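Local atomic coordinates of cell wall binding protein cwp8 (Peptoclostridium difficile, PDB entry 5J6Q), a protein that probably attaches to the bacterial cell wall through its three CWB2 modules, presenting its other domains at the surface of the S-layer. Residues A[43-48]-A[54-59]; A[242-247]-A[273-278]; A[340-345]-A[379-384]; A[354-359]-A[386-391]. All coordinates share one frame; numbering follows the deposited sequence.

Contact 1: residues A[43-48]-A[54-59]; sequences IKVDNV and TQLQNK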
loop_
_atom_site.group_PDB
_atom_site.type_symbol
_atom_site.label_atom_id
_atom_site.label_comp_id
_atom_site.label_asym_id
_atom_site.label_seq_id
_atom_site.Cartn_x
_atom_site.Cartn_y
_atom_site.Cartn_z
ATOM N N ILE A 43 36.119 -4.221 -13.667
ATOM C CA ILE A 43 34.950 -3.417 -13.477
ATOM C C ILE A 43 34.392 -2.825 -14.792
ATOM O O ILE A 43 35.129 -2.256 -15.568
ATOM C CB ILE A 43 35.278 -2.299 -12.580
ATOM C CG1 ILE A 43 35.947 -2.861 -11.267
ATOM C CG2 ILE A 43 34.056 -1.482 -12.330
ATOM C CD1 ILE A 43 35.934 -1.816 -10.120
ATOM N N LYS A 44 33.084 -2.947 -14.979
ATOM C CA LYS A 44 32.480 -2.479 -16.203
ATOM C C LYS A 44 31.225 -1.767 -15.959
ATOM O O LYS A 44 30.590 -1.904 -14.929
ATOM C CB LYS A 44 32.180 -3.701 -17.098
ATOM C CG LYS A 44 33.405 -4.363 -17.575
ATOM C CD LYS A 44 33.166 -5.832 -17.695
ATOM C CE LYS A 44 33.633 -6.364 -18.992
ATOM N NZ LYS A 44 34.772 -7.232 -18.751
ATOM N N VAL A 45 30.850 -0.969 -16.972
ATOM C CA VAL A 45 29.639 -0.192 -17.000
ATOM C C VAL A 45 28.883 -0.665 -18.313
ATOM O O VAL A 45 29.355 -0.287 -19.356
ATOM C CB VAL A 45 30.041 1.291 -17.080
ATOM C CG1 VAL A 45 28.776 2.133 -17.309
ATOM C CG2 VAL A 45 30.747 1.706 -15.743
ATOM N N ASP A 46 27.746 -1.445 -18.235
ATOM C CA ASP A 46 27.021 -2.011 -19.427
ATOM C C ASP A 46 28.046 -2.699 -20.224
ATOM O O ASP A 46 28.267 -2.335 -21.359
ATOM C CB ASP A 46 26.362 -0.883 -20.243
ATOM C CG ASP A 46 25.117 -0.339 -19.563
ATOM O OD1 ASP A 46 24.587 -1.029 -18.666
ATOM O OD2 ASP A 46 24.669 0.796 -19.927
ATOM N N ASN A 47 28.770 -3.589 -19.573
ATOM C CA ASN A 47 29.871 -4.373 -20.121
ATOM C C ASN A 47 30.967 -3.595 -20.843
ATOM O O ASN A 47 31.659 -4.146 -21.715
ATOM C CB ASN A 47 29.337 -5.522 -21.027
ATOM C CG ASN A 47 28.265 -6.306 -20.309
ATOM O OD1 ASN A 47 27.056 -6.154 -20.601
ATOM N ND2 ASN A 47 28.606 -7.119 -19.332
ATOM N N VAL A 48 31.153 -2.317 -20.526
ATOM C CA VAL A 48 32.272 -1.706 -21.188
ATOM C C VAL A 48 33.310 -1.429 -20.063
ATOM O O VAL A 48 32.936 -0.831 -19.041
ATOM C CB VAL A 48 31.901 -0.397 -21.915
ATOM C CG1 VAL A 48 33.177 0.248 -22.484
ATOM C CG2 VAL A 48 30.914 -0.705 -23.093
ATOM N N THR A 54 35.828 8.746 -12.745
ATOM C CA THR A 54 35.093 9.862 -13.306
ATOM C C THR A 54 34.207 9.387 -14.570
ATOM O O THR A 54 33.167 9.971 -14.815
ATOM C CB THR A 54 36.120 10.993 -13.775
ATOM O OG1 THR A 54 36.855 11.405 -12.603
ATOM C CG2 THR A 54 35.446 12.269 -14.399
ATOM N N GLN A 55 34.635 8.414 -15.366
ATOM C CA GLN A 55 33.752 8.045 -16.510
ATOM C C GLN A 55 32.488 7.381 -15.853
ATOM O O GLN A 55 31.431 7.475 -16.406
ATOM C CB GLN A 55 34.497 7.030 -17.394
ATOM C CG GLN A 55 33.581 6.451 -18.579
ATOM C CD GLN A 55 34.402 5.450 -19.315
ATOM O OE1 GLN A 55 34.767 4.316 -18.809
ATOM N NE2 GLN A 55 34.961 5.896 -20.358
ATOM N N LEU A 56 32.602 6.782 -14.600
ATOM C CA LEU A 56 31.435 6.108 -14.002
ATOM C C LEU A 56 30.437 7.205 -13.727
ATOM O O LEU A 56 29.265 7.229 -14.213
ATOM C CB LEU A 56 31.814 5.297 -12.696
ATOM C CG LEU A 56 30.558 4.726 -11.909
ATOM C CD1 LEU A 56 29.624 3.929 -12.863
ATOM C CD2 LEU A 56 30.932 3.738 -10.843
ATOM N N GLN A 57 30.959 8.191 -12.922
ATOM C CA GLN A 57 30.239 9.414 -12.597
ATOM C C GLN A 57 29.555 10.060 -13.826
ATOM O O GLN A 57 28.364 10.430 -13.744
ATOM C CB GLN A 57 31.217 10.470 -12.055
ATOM C CG GLN A 57 30.517 11.718 -11.563
ATOM C CD GLN A 57 30.717 11.833 -10.061
ATOM O OE1 GLN A 57 29.792 11.606 -9.278
ATOM N NE2 GLN A 57 31.946 12.194 -9.618
ATOM N N ASN A 58 30.306 10.258 -14.945
ATOM C CA ASN A 58 29.678 10.897 -16.096
ATOM C C ASN A 58 28.554 10.003 -16.679
ATOM O O ASN A 58 27.622 10.559 -17.264
ATOM C CB ASN A 58 30.690 11.171 -17.262
ATOM C CG ASN A 58 31.770 12.236 -16.929
ATOM O OD1 ASN A 58 32.873 12.194 -17.506
ATOM N ND2 ASN A 58 31.512 13.205 -16.101
ATOM N N LYS A 59 28.699 8.671 -16.656
ATOM C CA LYS A 59 27.675 7.814 -17.254
ATOM C C LYS A 59 26.456 7.873 -16.390
ATOM O O LYS A 59 25.345 8.021 -16.909
ATOM C CB LYS A 59 28.222 6.362 -17.449
ATOM C CG LYS A 59 29.209 6.329 -18.709
ATOM C CD LYS A 59 29.644 4.873 -19.109
ATOM C CE LYS A 59 30.638 4.961 -20.275
ATOM N NZ LYS A 59 31.130 3.611 -20.628
HETATM O O HOH W 1 28.938 1.675 -21.376
HETATM O O HOH W 2 32.790 2.246 -18.897
#
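Apolar packing joins Val45, the last residue of strand 41-45, to two side chains one helical turn apart on helix 53-61, Leu56 and Lys59. The two methyls of Val45 divide the work. With chi1 at 172°, CG1 lies opposite the backbone N and meets the aliphatic middle of Lys59, where CG1 and Lys59 CD are 3.4 Å apart, closer than ordinary carbon-carbon contact. The other methyl, CG2, goes to Leu56, whose CD1 it reaches at 3.8 Å. Leu56 is buried, and beyond this methyl it also packs on Leu50, on Val71 of strand 68-75 and on Val19 of helix 13-24.

These contacts sit at the tip of a beta hairpin with a two-residue loop. Val45 and Val48 flank a type I' turn in which both Asp46 and Asn47 have positive phi, and the turn is closed by paired backbone bonds, Val45 N to Val48 O at 2.9 Å and Val48 N to Val45 O at 3.0 Å.

Polar contact across the interface runs through water and centres on the ammonium group of Lys59. The lysine chain is extended beyond CG and carries NZ past Val45 to a point 4.3 Å from Val48 CB. There NZ donates to one water at 3.0 Å, which in turn donates to Val45 O. A second water, 2.8 Å from Lys59 NZ, also accepts from it and lies between Val48 O and Gln55 OE1. Gln55 OE1 is additionally held by the backbone N of Thr51, in the connection between hairpin and helix.

Contact 2: residues A[242-247]-A[273-278]; sequences SSFDIV and KVLTDV
The phenyl ring of Phe244 meets Leu275 at its edge: methyl CD1 of the leucine lies in the ring plane, 3.9 Å from Phe244 CZ and 4.0 Å from CE1. Neither face of the ring is used by helix segment 273-278. Phe244 also makes an edge-to-face contact with His272 of the same helix, and its side chain touches Val268 and Leu271, so its partners span about two turns of helix 265-280. The torsion behind this is chi1 at 69°, which sets CG between the backbone N and the carbonyl carbon.

Leu275 CD1 is the meeting point of the whole contact. On the strand two residues further along, Ile246 extends its longer branch toward the same methyl, its CD1 ending 3.6 Å from Leu275 CD1 and its CG1 following at 4.1 Å. The two side chains stand at about a right angle, and the leucine methyl thus touches the ring edge and the isoleucine tip side by side.

Strand 242-249 lies inside a four-stranded mixed sheet, paired with strands 217-224 and 256-262, and the helix packs across it. Phe244 and Ile246, alternate residues, point to the helix, while the intervening Asp245 turns from it and bonds Ser259 and Asn222. Leu275 further reaches Phe220 on the adjoining strand 217-224.

All three touching residues are buried, and every atom that meets across the interface is carbon; helix and sheet are therefore held here by the fit of hydrocarbon surfaces, without a directional bond between the two segments.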
loop_
_atom_site.group_PDB
_atom_site.type_symbol
_atom_site.label_atom_id
_atom_site.label_comp_id
_atom_site.label_asym_id
_atom_site.label_seq_id
_atom_site.Cartn_x
_atom_site.Cartn_y
_atom_site.Cartn_z
ATOM N N SER A 242 7.942 -12.323 0.820
ATOM C CA SER A 242 7.373 -12.261 -0.525
ATOM C C SER A 242 7.702 -10.887 -1.036
ATOM O O SER A 242 7.783 -9.976 -0.228
ATOM C CB SER A 242 5.858 -12.440 -0.497
ATOM O OG SER A 242 5.407 -13.204 -1.607
ATOM N N SER A 243 7.879 -10.694 -2.335
ATOM C CA SER A 243 8.232 -9.361 -2.725
ATOM C C SER A 243 7.830 -9.024 -4.113
ATOM O O SER A 243 7.504 -9.893 -4.935
ATOM C CB SER A 243 9.750 -9.154 -2.582
ATOM O OG SER A 243 10.505 -9.733 -3.644
ATOM N N PHE A 244 7.842 -7.735 -4.364
ATOM C CA PHE A 244 7.584 -7.241 -5.681
ATOM C C PHE A 244 7.845 -5.806 -5.697
ATOM O O PHE A 244 7.976 -5.143 -4.650
ATOM C CB PHE A 244 6.170 -7.595 -6.226
ATOM C CG PHE A 244 4.944 -6.941 -5.607
ATOM C CD1 PHE A 244 4.353 -5.846 -6.197
ATOM C CD2 PHE A 244 4.363 -7.468 -4.482
ATOM C CE1 PHE A 244 3.183 -5.289 -5.658
ATOM C CE2 PHE A 244 3.196 -6.912 -3.947
ATOM C CZ PHE A 244 2.622 -5.832 -4.539
ATOM N N ASP A 245 7.961 -5.315 -6.884
ATOM C CA ASP A 245 8.260 -3.926 -7.186
ATOM C C ASP A 245 7.049 -3.326 -7.854
ATOM O O ASP A 245 6.415 -3.966 -8.725
ATOM C CB ASP A 245 9.485 -3.782 -8.162
ATOM C CG ASP A 245 10.888 -3.705 -7.513
ATOM O OD1 ASP A 245 11.029 -4.069 -6.292
ATOM O OD2 ASP A 245 11.848 -3.304 -8.221
ATOM N N ILE A 246 6.754 -2.092 -7.460
ATOM C CA ILE A 246 5.655 -1.293 -7.952
ATOM C C ILE A 246 6.298 -0.139 -8.634
ATOM O O ILE A 246 7.058 0.546 -7.961
ATOM C CB ILE A 246 4.776 -0.773 -6.732
ATOM C CG1 ILE A 246 4.223 -1.896 -5.922
ATOM C CG2 ILE A 246 3.687 0.131 -7.228
ATOM C CD1 ILE A 246 3.755 -1.457 -4.511
ATOM N N VAL A 247 5.966 0.153 -9.901
ATOM C CA VAL A 247 6.568 1.245 -10.627
ATOM C C VAL A 247 5.525 2.228 -11.114
ATOM O O VAL A 247 4.589 1.833 -11.803
ATOM C CB VAL A 247 7.341 0.609 -11.849
ATOM C CG1 VAL A 247 8.063 1.686 -12.651
ATOM C CG2 VAL A 247 8.319 -0.454 -11.357
ATOM N N LYS A 273 -2.928 -8.454 -5.407
ATOM C CA LYS A 273 -4.329 -8.485 -6.006
ATOM C C LYS A 273 -4.988 -7.063 -6.060
ATOM O O LYS A 273 -5.509 -6.608 -7.132
ATOM C CB LYS A 273 -5.260 -9.374 -5.142
ATOM C CG LYS A 273 -4.983 -10.862 -5.311
ATOM C CD LYS A 273 -5.799 -11.745 -4.355
ATOM C CE LYS A 273 -5.004 -12.981 -3.970
ATOM N NZ LYS A 273 -5.550 -13.678 -2.763
ATOM N N VAL A 274 -4.917 -6.289 -4.890
ATOM C CA VAL A 274 -5.553 -4.929 -4.918
ATOM C C VAL A 274 -4.891 -4.033 -5.841
ATOM O O VAL A 274 -5.539 -3.220 -6.595
ATOM C CB VAL A 274 -5.524 -4.372 -3.485
ATOM C CG1 VAL A 274 -5.969 -2.914 -3.451
ATOM C CG2 VAL A 274 -6.359 -5.266 -2.597
ATOM N N LEU A 275 -3.507 -4.172 -5.901
ATOM C CA LEU A 275 -2.844 -3.250 -6.864
ATOM C C LEU A 275 -3.160 -3.608 -8.325
ATOM O O LEU A 275 -3.165 -2.703 -9.189
ATOM C CB LEU A 275 -1.348 -3.236 -6.587
ATOM C CG LEU A 275 -1.119 -2.598 -5.181
ATOM C CD1 LEU A 275 0.356 -2.605 -4.769
ATOM C CD2 LEU A 275 -1.678 -1.139 -5.284
ATOM N N THR A 276 -3.447 -4.888 -8.603
ATOM C CA THR A 276 -3.788 -5.273 -10.024
ATOM C C THR A 276 -5.060 -4.574 -10.283
ATOM O O THR A 276 -5.235 -3.930 -11.341
ATOM C CB THR A 276 -3.893 -6.824 -10.162
ATOM O OG1 THR A 276 -2.674 -7.357 -9.653
ATOM C CG2 THR A 276 -4.094 -7.293 -11.624
ATOM N N ASP A 277 -5.996 -4.667 -9.283
ATOM C CA ASP A 277 -7.234 -3.902 -9.448
ATOM C C ASP A 277 -6.961 -2.433 -9.695
ATOM O O ASP A 277 -7.541 -1.859 -10.634
ATOM C CB ASP A 277 -8.156 -4.066 -8.208
ATOM C CG ASP A 277 -8.844 -5.409 -8.236
ATOM O OD1 ASP A 277 -9.236 -5.837 -9.329
ATOM O OD2 ASP A 277 -8.959 -6.057 -7.147
ATOM N N VAL A 278 -6.081 -1.780 -8.864
ATOM C CA VAL A 278 -5.770 -0.355 -9.105
ATOM C C VAL A 278 -5.145 -0.176 -10.516
ATOM O O VAL A 278 -5.475 0.772 -11.241
ATOM C CB VAL A 278 -4.788 0.262 -8.085
ATOM C CG1 VAL A 278 -4.454 1.697 -8.503
ATOM C CG2 VAL A 278 -5.368 0.243 -6.660
#

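Contact 3: residues A[340-345]-A[379-384]; sequences LLSKKD and KETEEK
Thr381, in the first turn of helix 379-386, faces the end of strand 339-342 and the loop that leaves it. The strand is at the edge of a four-stranded parallel sheet in which strands alternate with helices, within a CWB2 module of toprim-like alpha/beta fold.

Van der Waals contact accounts for the direct meeting of the segments. With chi1 at -81°, the threonine presents its two branches to different neighbours. Its methyl CG2 stands 3.8 Å from Ser342 OG, at the end of the strand. Its hydroxyl OG1 comes up to the backbone of the following loop, 3.9 Å from Lys344 O, too long for a hydrogen bond, and equally far from Asp345 C.

Hydrogen bonds fix the two sides separately or through a neighbour. Ser342 OG is bonded to Ser346 O further round the loop, and Lys343 O is also within its reach, so the hydroxyl is engaged within its own strand end and loop. Ser378, just ahead of the helix, ties the elements together: its OG bonds both Lys344 O and the backbone N of Thr381, and its backbone pairs with that of Lys344.

Charged side chains lie at the exposed margin. The carboxylates of Asp345 and Glu380 remain 6.8 Å apart, OD1 to OE2, a separation that should soften their mutual repulsion. Between loop and helix a water donates to Glu380 OE2 at 3.0 Å and to Asp345 O at 3.3 Å.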
loop_
_atom_site.group_PDB
_atom_site.type_symbol
_atom_site.label_atom_id
_atom_site.label_comp_id
_atom_site.label_asym_id
_atom_site.label_seq_id
_atom_site.Cartn_x
_atom_site.Cartn_y
_atom_site.Cartn_z
ATOM N N LEU A 340 -20.724 19.532 4.160
ATOM C CA LEU A 340 -19.366 19.880 4.550
ATOM C C LEU A 340 -19.526 20.463 5.954
ATOM O O LEU A 340 -20.638 20.679 6.370
ATOM C CB LEU A 340 -18.668 20.873 3.574
ATOM C CG LEU A 340 -18.330 20.235 2.195
ATOM C CD1 LEU A 340 -17.956 21.357 1.145
ATOM C CD2 LEU A 340 -17.126 19.273 2.310
ATOM N N LEU A 341 -18.453 20.730 6.649
ATOM C CA LEU A 341 -18.554 21.116 8.037
ATOM C C LEU A 341 -17.810 22.412 8.322
ATOM O O LEU A 341 -16.725 22.609 7.773
ATOM C CB LEU A 341 -17.879 19.989 8.876
ATOM C CG LEU A 341 -18.375 18.527 8.626
ATOM C CD1 LEU A 341 -17.439 17.494 9.325
ATOM C CD2 LEU A 341 -19.742 18.348 9.120
ATOM N N SER A 342 -18.340 23.234 9.270
ATOM C CA SER A 342 -17.668 24.460 9.635
ATOM C C SER A 342 -17.455 24.557 11.135
ATOM O O SER A 342 -18.198 23.954 11.908
ATOM C CB SER A 342 -18.518 25.667 9.232
ATOM O OG SER A 342 -17.735 26.846 9.222
ATOM N N LYS A 343 -16.415 25.283 11.540
ATOM C CA LYS A 343 -16.319 25.552 12.953
ATOM C C LYS A 343 -17.390 26.681 13.147
ATOM O O LYS A 343 -17.869 27.266 12.170
ATOM C CB LYS A 343 -14.904 26.014 13.294
ATOM C CG LYS A 343 -14.059 24.924 13.956
ATOM C CD LYS A 343 -12.824 24.594 13.148
ATOM C CE LYS A 343 -11.889 23.677 13.931
ATOM N NZ LYS A 343 -10.495 23.807 13.435
ATOM N N LYS A 344 -17.782 26.958 14.358
ATOM C CA LYS A 344 -18.732 28.026 14.615
ATOM C C LYS A 344 -18.068 29.349 14.257
ATOM O O LYS A 344 -18.662 30.168 13.579
ATOM C CB LYS A 344 -19.136 28.068 16.109
ATOM C CG LYS A 344 -19.926 29.334 16.458
ATOM C CD LYS A 344 -20.276 29.418 17.940
ATOM C CE LYS A 344 -21.044 30.690 18.225
ATOM N NZ LYS A 344 -21.377 30.835 19.670
ATOM N N ASP A 345 -16.819 29.548 14.707
ATOM C CA ASP A 345 -16.137 30.818 14.451
ATOM C C ASP A 345 -15.212 30.833 13.255
ATOM O O ASP A 345 -14.455 31.789 13.130
ATOM C CB ASP A 345 -15.349 31.243 15.694
ATOM C CG ASP A 345 -16.247 31.642 16.841
ATOM O OD1 ASP A 345 -17.424 31.979 16.586
ATOM O OD2 ASP A 345 -15.782 31.606 17.993
ATOM N N LYS A 379 -22.595 34.195 12.506
ATOM C CA LYS A 379 -23.072 35.185 11.553
ATOM C C LYS A 379 -21.880 35.632 10.730
ATOM O O LYS A 379 -22.012 35.872 9.533
ATOM C CB LYS A 379 -23.698 36.382 12.304
ATOM C CG LYS A 379 -24.195 37.480 11.374
ATOM C CD LYS A 379 -25.579 37.144 10.808
ATOM N N GLU A 380 -20.702 35.717 11.375
ATOM C CA GLU A 380 -19.483 36.138 10.688
ATOM C C GLU A 380 -18.995 35.123 9.648
ATOM O O GLU A 380 -18.460 35.547 8.627
ATOM C CB GLU A 380 -18.355 36.419 11.686
ATOM C CG GLU A 380 -17.346 37.400 11.117
ATOM C CD GLU A 380 -16.114 37.538 11.979
ATOM O OE1 GLU A 380 -15.913 38.619 12.577
ATOM O OE2 GLU A 380 -15.345 36.559 12.051
ATOM N N THR A 381 -19.147 33.798 9.871
ATOM C CA THR A 381 -18.694 32.884 8.813
ATOM C C THR A 381 -19.679 33.076 7.656
ATOM O O THR A 381 -19.315 33.034 6.473
ATOM C CB THR A 381 -18.665 31.397 9.305
ATOM O OG1 THR A 381 -17.459 31.180 10.046
ATOM C CG2 THR A 381 -18.711 30.384 8.116
ATOM N N GLU A 382 -20.929 33.298 8.004
ATOM C CA GLU A 382 -21.944 33.518 6.974
ATOM C C GLU A 382 -21.609 34.729 6.059
ATOM O O GLU A 382 -21.909 34.657 4.861
ATOM C CB GLU A 382 -23.269 33.760 7.658
ATOM C CG GLU A 382 -24.468 33.508 6.776
ATOM C CD GLU A 382 -25.718 33.588 7.607
ATOM O OE1 GLU A 382 -26.808 33.396 7.065
ATOM O OE2 GLU A 382 -25.581 33.847 8.850
ATOM N N GLU A 383 -20.970 35.806 6.607
ATOM C CA GLU A 383 -20.598 36.999 5.843
ATOM C C GLU A 383 -19.282 36.817 5.089
ATOM O O GLU A 383 -19.053 37.499 4.086
ATOM C CB GLU A 383 -20.502 38.223 6.771
ATOM C CG GLU A 383 -19.393 38.093 7.794
ATOM C CD GLU A 383 -19.499 39.101 8.918
ATOM O OE1 GLU A 383 -18.487 39.779 9.194
ATOM O OE2 GLU A 383 -20.582 39.203 9.527
ATOM N N LYS A 384 -18.397 35.935 5.557
ATOM C CA LYS A 384 -17.180 35.718 4.788
ATOM C C LYS A 384 -17.638 34.976 3.536
ATOM O O LYS A 384 -17.104 35.187 2.439
ATOM C CB LYS A 384 -16.129 34.884 5.560
ATOM C CG LYS A 384 -15.052 34.283 4.633
ATOM C CD LYS A 384 -14.024 33.404 5.394
ATOM C CE LYS A 384 -13.219 32.540 4.428
ATOM N NZ LYS A 384 -11.838 33.073 4.135
HETATM O O HOH W 3 -16.310 34.363 13.934
#

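Contact 4: residues A[354-359]-A[386-391]; sequences EILRVL and SKLGVS
Leu388, following helix 379-386, sends its side chain toward helix 349-359 and meets Ile355 and Leu356 there. From CB, which leads toward helix 349-359, the chain continues to CG and forks into two methyls that take different partners. CD1 approaches the short branch of Ile355, ending 4.2 Å from its CG2. CD2 turns to the more exposed Leu356, whose own CD2 it faces at 4.3 Å. Chi1 of Leu388 is -132°, away from any staggered value, although chi2 is a regular 163°. The same side chain also touches Leu363, beyond the end of helix 349-359.

In the alternating strand-helix order of this CWB2 module, helix 349-359 and helix 379-386 are the connections of successive beta-alpha-beta units, and the contact packs the first helix against the loop leading from the second into strand 392-396. Gly389, the first residue to leave helical angles (phi 110°), turns the chain, after which Val390 also points to the helix. There its CG1 lies 3.9 Å from Leu359 CD1, the two side chains crossing at about a right angle. Ile355 and Leu359, one turn apart, both continue inward to Ile314 of strand 313-318. On the side of helix 349-359 away from the loop, Arg357 NE donates to Glu354 OE2 at 2.9 Å in a nearly straight bond, the oxygen lying in the guanidinium plane.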
loop_
_atom_site.group_PDB
_atom_site.type_symbol
_atom_site.label_atom_id
_atom_site.label_comp_id
_atom_site.label_asym_id
_atom_site.label_seq_id
_atom_site.Cartn_x
_atom_site.Cartn_y
_atom_site.Cartn_z
ATOM N N GLU A 354 -12.723 22.913 -0.784
ATOM C CA GLU A 354 -13.614 21.897 -1.441
ATOM C C GLU A 354 -14.828 22.639 -1.936
ATOM O O GLU A 354 -15.398 22.259 -2.965
ATOM C CB GLU A 354 -14.038 20.698 -0.497
ATOM C CG GLU A 354 -15.019 19.716 -1.114
ATOM C CD GLU A 354 -14.380 18.791 -2.178
ATOM O OE1 GLU A 354 -15.067 17.896 -2.613
ATOM O OE2 GLU A 354 -13.217 18.991 -2.602
ATOM N N ILE A 355 -15.272 23.674 -1.212
ATOM C CA ILE A 355 -16.387 24.503 -1.767
ATOM C C ILE A 355 -16.061 24.990 -3.246
ATOM O O ILE A 355 -16.873 24.851 -4.158
ATOM C CB ILE A 355 -16.598 25.775 -0.950
ATOM C CG1 ILE A 355 -16.949 25.394 0.498
ATOM C CG2 ILE A 355 -17.813 26.688 -1.612
ATOM C CD1 ILE A 355 -18.293 24.800 0.528
ATOM N N LEU A 356 -14.867 25.521 -3.445
ATOM C CA LEU A 356 -14.485 26.028 -4.772
ATOM C C LEU A 356 -14.471 24.965 -5.800
ATOM O O LEU A 356 -14.982 25.121 -6.898
ATOM C CB LEU A 356 -13.100 26.669 -4.682
ATOM C CG LEU A 356 -13.049 27.901 -3.771
ATOM C CD1 LEU A 356 -11.621 28.500 -3.841
ATOM C CD2 LEU A 356 -14.074 28.961 -4.171
ATOM N N ARG A 357 -13.916 23.833 -5.444
ATOM C CA ARG A 357 -13.759 22.711 -6.350
ATOM C C ARG A 357 -15.054 22.189 -6.827
ATOM O O ARG A 357 -15.189 21.961 -8.050
ATOM C CB ARG A 357 -12.984 21.538 -5.685
ATOM C CG ARG A 357 -12.510 20.517 -6.741
ATOM C CD ARG A 357 -12.083 19.142 -6.167
ATOM N NE ARG A 357 -13.161 18.470 -5.431
ATOM C CZ ARG A 357 -14.078 17.696 -5.987
ATOM N NH1 ARG A 357 -14.064 17.457 -7.288
ATOM N NH2 ARG A 357 -15.043 17.151 -5.224
ATOM N N VAL A 358 -16.060 22.003 -5.900
ATOM C CA VAL A 358 -17.296 21.379 -6.394
ATOM C C VAL A 358 -18.254 22.361 -7.027
ATOM O O VAL A 358 -19.025 21.909 -7.865
ATOM C CB VAL A 358 -18.012 20.544 -5.275
ATOM C CG1 VAL A 358 -17.064 19.483 -4.731
ATOM C CG2 VAL A 358 -18.508 21.447 -4.142
ATOM N N LEU A 359 -18.241 23.677 -6.639
ATOM C CA LEU A 359 -19.174 24.660 -7.273
ATOM C C LEU A 359 -18.649 25.043 -8.661
ATOM O O LEU A 359 -19.459 25.224 -9.594
ATOM C CB LEU A 359 -19.350 25.965 -6.446
ATOM C CG LEU A 359 -19.879 25.738 -5.055
ATOM C CD1 LEU A 359 -19.858 27.044 -4.272
ATOM C CD2 LEU A 359 -21.276 25.101 -5.133
ATOM N N SER A 386 -20.570 35.335 2.105
ATOM C CA SER A 386 -21.270 36.235 1.191
ATOM C C SER A 386 -20.266 36.932 0.294
ATOM O O SER A 386 -20.658 37.484 -0.712
ATOM C CB SER A 386 -22.087 37.282 1.950
ATOM O OG SER A 386 -21.264 38.117 2.747
ATOM N N LYS A 387 -18.964 36.902 0.639
ATOM C CA LYS A 387 -17.965 37.567 -0.201
ATOM C C LYS A 387 -17.637 36.738 -1.409
ATOM O O LYS A 387 -16.981 37.235 -2.321
ATOM C CB LYS A 387 -16.674 37.882 0.564
ATOM C CG LYS A 387 -16.939 38.539 1.934
ATOM C CD LYS A 387 -16.926 40.061 1.864
ATOM C CE LYS A 387 -18.050 40.672 2.662
ATOM N NZ LYS A 387 -17.674 40.854 4.091
ATOM N N LEU A 388 -18.080 35.486 -1.449
ATOM C CA LEU A 388 -17.770 34.624 -2.607
ATOM C C LEU A 388 -18.445 35.068 -3.914
ATOM O O LEU A 388 -17.787 35.166 -4.933
ATOM C CB LEU A 388 -18.182 33.152 -2.387
ATOM C CG LEU A 388 -17.096 32.166 -2.761
ATOM C CD1 LEU A 388 -17.399 30.802 -2.140
ATOM C CD2 LEU A 388 -17.014 32.046 -4.260
ATOM N N GLY A 389 -19.741 35.278 -3.872
ATOM C CA GLY A 389 -20.488 35.621 -5.066
ATOM C C GLY A 389 -21.395 34.507 -5.508
ATOM O O GLY A 389 -21.718 34.398 -6.701
ATOM N N VAL A 390 -21.788 33.609 -4.557
ATOM C CA VAL A 390 -22.751 32.555 -4.938
ATOM C C VAL A 390 -24.164 33.165 -5.077
ATOM O O VAL A 390 -24.469 34.180 -4.444
ATOM C CB VAL A 390 -22.813 31.357 -3.895
ATOM C CG1 VAL A 390 -21.466 30.624 -3.834
ATOM C CG2 VAL A 390 -23.217 31.865 -2.512
ATOM N N SER A 391 -25.041 32.536 -5.878
ATOM C CA SER A 391 -26.409 33.012 -6.060
ATOM C C SER A 391 -27.035 33.408 -4.733
ATOM O O SER A 391 -27.743 34.404 -4.676
ATOM C CB SER A 391 -27.249 31.926 -6.722
ATOM O OG SER A 391 -28.624 32.266 -6.770
#

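How the contacts relate
Contact 2 is buried, while the others are partly buried, with exposed residues at their margins. The chemistry varies with place: carbon alone at contact 2, apolar packing with water bridges at contact 1, a threonine against a serine hydroxyl and loop backbone, plus a water bridge, at contact 3, and hydrocarbon contact without bridging water at contact 4. Contacts 1, 2 and 3 each set a strand or its end against a helix, in three different sheets; contact 4 joins a helix to a loop. Contacts 3 and 4 belong together, their centres 13 Å apart, and meet where Leu340 CD1 touches Ile355 CD1 at 3.5 Å. Contact 1 is distant, its centre 62 Å from that of contact 3.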